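PDB 5X2E: tegumental protein 20.8 kDa from Clonorchis sinensis, which binds a calcium ion through an EF-hand in its N-terminal calmodulin-like domain. Local coordinates for residues F7-K12 against E24-E29. Sequence-based numbering, arbitrary orientation.
Sequences FVSIDK and EQYVAE. With CA (calcium ion), chain B.
Ser9 meets the rim of the Tyr26 ring, its OG lying near the ring plane at 3.6 Å from Tyr26 CE2. With OG anti to the backbone N (chi1 -172°), the hydroxyl comes alongside the ring's edge, closer to it than Ser9 CB, between the helix of residues 3-10 and the helix of residues 20-29. Ile10 follows, where the two backbones come closest, and covers one face of the same ring. Its CG1 stands 3.5 Å from Tyr26 CG and 3.8 Å from the ring centroid, a CH-pi contact displaced toward the rim, and the two side chains cross at about a right angle. Ile10 also touches Ile18 of strand 17-19 and Trp40 of helix 35-44. Asp11, the first residue to leave the helical conformation, turns instead to the metal: its OD1 binds the calcium ion at 2.2 Å. Its other oxygen, OD2, is held by a salt bridge to Arg72 and a hydrogen bond from the backbone of Asn16, which should fix the carboxylate's rotation. At the more exposed end, Lys12 stretches an extended chain to Gln25, and NZ donates to OE1 (3.1 Å) in the carbonyl plane, on a lone pair. The amide's NE2 in turn gives a hydrogen bond to Glu29 OE2 (2.7 Å), so both ends of the Gln25 amide are engaged; a water accepting from Lys12 NZ adds a weak link to NE2. The whole exemplifies the helix-loop-helix of an EF-hand: entering and exiting helices touch beside the loop in which the side chains of Asp11, Asp13, Thr15 and Glu22, the carbonyl oxygen of Val17 and a water bind calcium.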
loop_
_atom_site.group_PDB
_atom_site.type_symbol
_atom_site.label_atom_id
_atom_site.label_comp_id
_atom_site.label_asym_id
_atom_site.label_seq_id
_atom_site.Cartn_x
_atom_site.Cartn_y
_atom_site.Cartn_z
ATOM N N PHE A 7 -2.568 -2.207 -1.862
ATOM C CA PHE A 7 -2.137 -1.673 -0.557
ATOM C C PHE A 7 -1.991 -2.833 0.430
ATOM O O PHE A 7 -0.984 -2.955 1.130
ATOM C CB PHE A 7 -3.123 -0.654 0.033
ATOM C CG PHE A 7 -2.629 -0.068 1.316
ATOM C CD1 PHE A 7 -1.976 1.154 1.307
ATOM C CD2 PHE A 7 -2.820 -0.729 2.538
ATOM C CE1 PHE A 7 -1.473 1.703 2.470
ATOM C CE2 PHE A 7 -2.303 -0.190 3.709
ATOM C CZ PHE A 7 -1.638 1.023 3.675
ATOM N N VAL A 8 -3.036 -3.642 0.521
ATOM C CA VAL A 8 -3.001 -4.776 1.438
ATOM C C VAL A 8 -1.884 -5.748 1.090
ATOM O O VAL A 8 -1.163 -6.219 1.974
ATOM C CB VAL A 8 -4.374 -5.463 1.485
ATOM C CG1 VAL A 8 -4.290 -6.807 2.215
ATOM C CG2 VAL A 8 -5.369 -4.516 2.164
ATOM N N SER A 9 -1.656 -5.979 -0.198
ATOM C CA SER A 9 -0.545 -6.840 -0.597
ATOM C C SER A 9 0.847 -6.309 -0.208
ATOM O O SER A 9 1.724 -7.056 0.237
ATOM C CB SER A 9 -0.576 -7.061 -2.090
ATOM O OG SER A 9 0.385 -8.043 -2.405
ATOM N N ILE A 10 1.057 -5.017 -0.390
ATOM C CA ILE A 10 2.343 -4.426 -0.040
ATOM C C ILE A 10 2.556 -4.421 1.492
ATOM O O ILE A 10 3.648 -4.723 1.978
ATOM C CB ILE A 10 2.455 -3.002 -0.600
ATOM C CG1 ILE A 10 2.427 -3.022 -2.135
ATOM C CG2 ILE A 10 3.729 -2.339 -0.090
ATOM C CD1 ILE A 10 2.227 -1.634 -2.747
ATOM N N ASP A 11 1.506 -4.079 2.225
ATOM C CA ASP A 11 1.566 -3.899 3.660
ATOM C C ASP A 11 1.439 -5.244 4.359
ATOM O O ASP A 11 0.424 -5.569 5.015
ATOM C CB ASP A 11 0.468 -2.945 4.118
ATOM C CG ASP A 11 0.497 -2.715 5.591
ATOM O OD1 ASP A 11 1.601 -2.691 6.185
ATOM O OD2 ASP A 11 -0.602 -2.598 6.178
ATOM N N LYS A 12 2.473 -6.058 4.201
ATOM C CA LYS A 12 2.379 -7.472 4.536
ATOM C C LYS A 12 2.255 -7.719 6.035
ATOM O O LYS A 12 1.774 -8.764 6.434
ATOM C CB LYS A 12 3.598 -8.211 3.997
ATOM C CG LYS A 12 4.885 -7.607 4.437
ATOM C CD LYS A 12 6.046 -8.312 3.782
ATOM C CE LYS A 12 7.284 -8.086 4.584
ATOM N NZ LYS A 12 8.299 -9.108 4.254
ATOM N N GLU A 24 9.556 -1.638 -1.834
ATOM C CA GLU A 24 10.642 -2.072 -2.688
ATOM C C GLU A 24 10.608 -3.585 -2.936
ATOM O O GLU A 24 10.879 -4.042 -4.061
ATOM C CB GLU A 24 11.968 -1.609 -2.076
ATOM C CG GLU A 24 12.065 -0.085 -2.190
ATOM C CD GLU A 24 12.838 0.637 -1.154
ATOM O OE1 GLU A 24 13.432 0.032 -0.239
ATOM O OE2 GLU A 24 12.882 1.887 -1.330
ATOM N N GLN A 25 10.233 -4.355 -1.917
ATOM C CA GLN A 25 10.071 -5.801 -2.093
ATOM C C GLN A 25 8.935 -6.117 -3.063
ATOM O O GLN A 25 9.063 -6.953 -3.946
ATOM C CB GLN A 25 9.809 -6.481 -0.760
ATOM C CG GLN A 25 9.578 -7.971 -0.906
ATOM C CD GLN A 25 9.530 -8.693 0.401
ATOM O OE1 GLN A 25 9.230 -8.110 1.458
ATOM N NE2 GLN A 25 9.843 -9.979 0.355
ATOM N N TYR A 26 7.812 -5.430 -2.926
ATOM C CA TYR A 26 6.721 -5.650 -3.860
ATOM C C TYR A 26 7.112 -5.344 -5.304
ATOM O O TYR A 26 6.797 -6.101 -6.233
ATOM C CB TYR A 26 5.537 -4.800 -3.443
ATOM C CG TYR A 26 4.334 -4.996 -4.320
ATOM C CD1 TYR A 26 4.108 -4.167 -5.406
ATOM C CD2 TYR A 26 3.401 -6.005 -4.053
ATOM C CE1 TYR A 26 2.982 -4.339 -6.214
ATOM C CE2 TYR A 26 2.288 -6.189 -4.858
ATOM C CZ TYR A 26 2.083 -5.345 -5.929
ATOM O OH TYR A 26 0.969 -5.510 -6.700
ATOM N N VAL A 27 7.827 -4.248 -5.507
ATOM C CA VAL A 27 8.234 -3.865 -6.845
ATOM C C VAL A 27 9.126 -4.933 -7.436
ATOM O O VAL A 27 8.881 -5.402 -8.559
ATOM C CB VAL A 27 8.923 -2.501 -6.814
ATOM C CG1 VAL A 27 9.687 -2.217 -8.129
ATOM C CG2 VAL A 27 7.887 -1.407 -6.545
ATOM N N ALA A 28 10.135 -5.350 -6.679
ATOM C CA ALA A 28 11.056 -6.324 -7.230
ATOM C C ALA A 28 10.358 -7.665 -7.457
ATOM O O ALA A 28 10.581 -8.314 -8.473
ATOM C CB ALA A 28 12.264 -6.498 -6.301
ATOM N N GLU A 29 9.554 -8.109 -6.499
ATOM C CA GLU A 29 8.952 -9.441 -6.579
ATOM C C GLU A 29 7.953 -9.566 -7.719
ATOM O O GLU A 29 7.673 -10.659 -8.193
ATOM C CB GLU A 29 8.278 -9.785 -5.248
ATOM C CG GLU A 29 9.122 -10.710 -4.432
ATOM C CD GLU A 29 8.827 -10.682 -2.959
ATOM O OE1 GLU A 29 7.643 -10.482 -2.581
ATOM O OE2 GLU A 29 9.813 -10.847 -2.172
HETATM CA CA CA B . 3.652 -2.296 6.985
HETATM O O HOH W 1 8.772 -11.832 3.063
HETATM O O HOH W 2 5.651 -1.578 7.977
#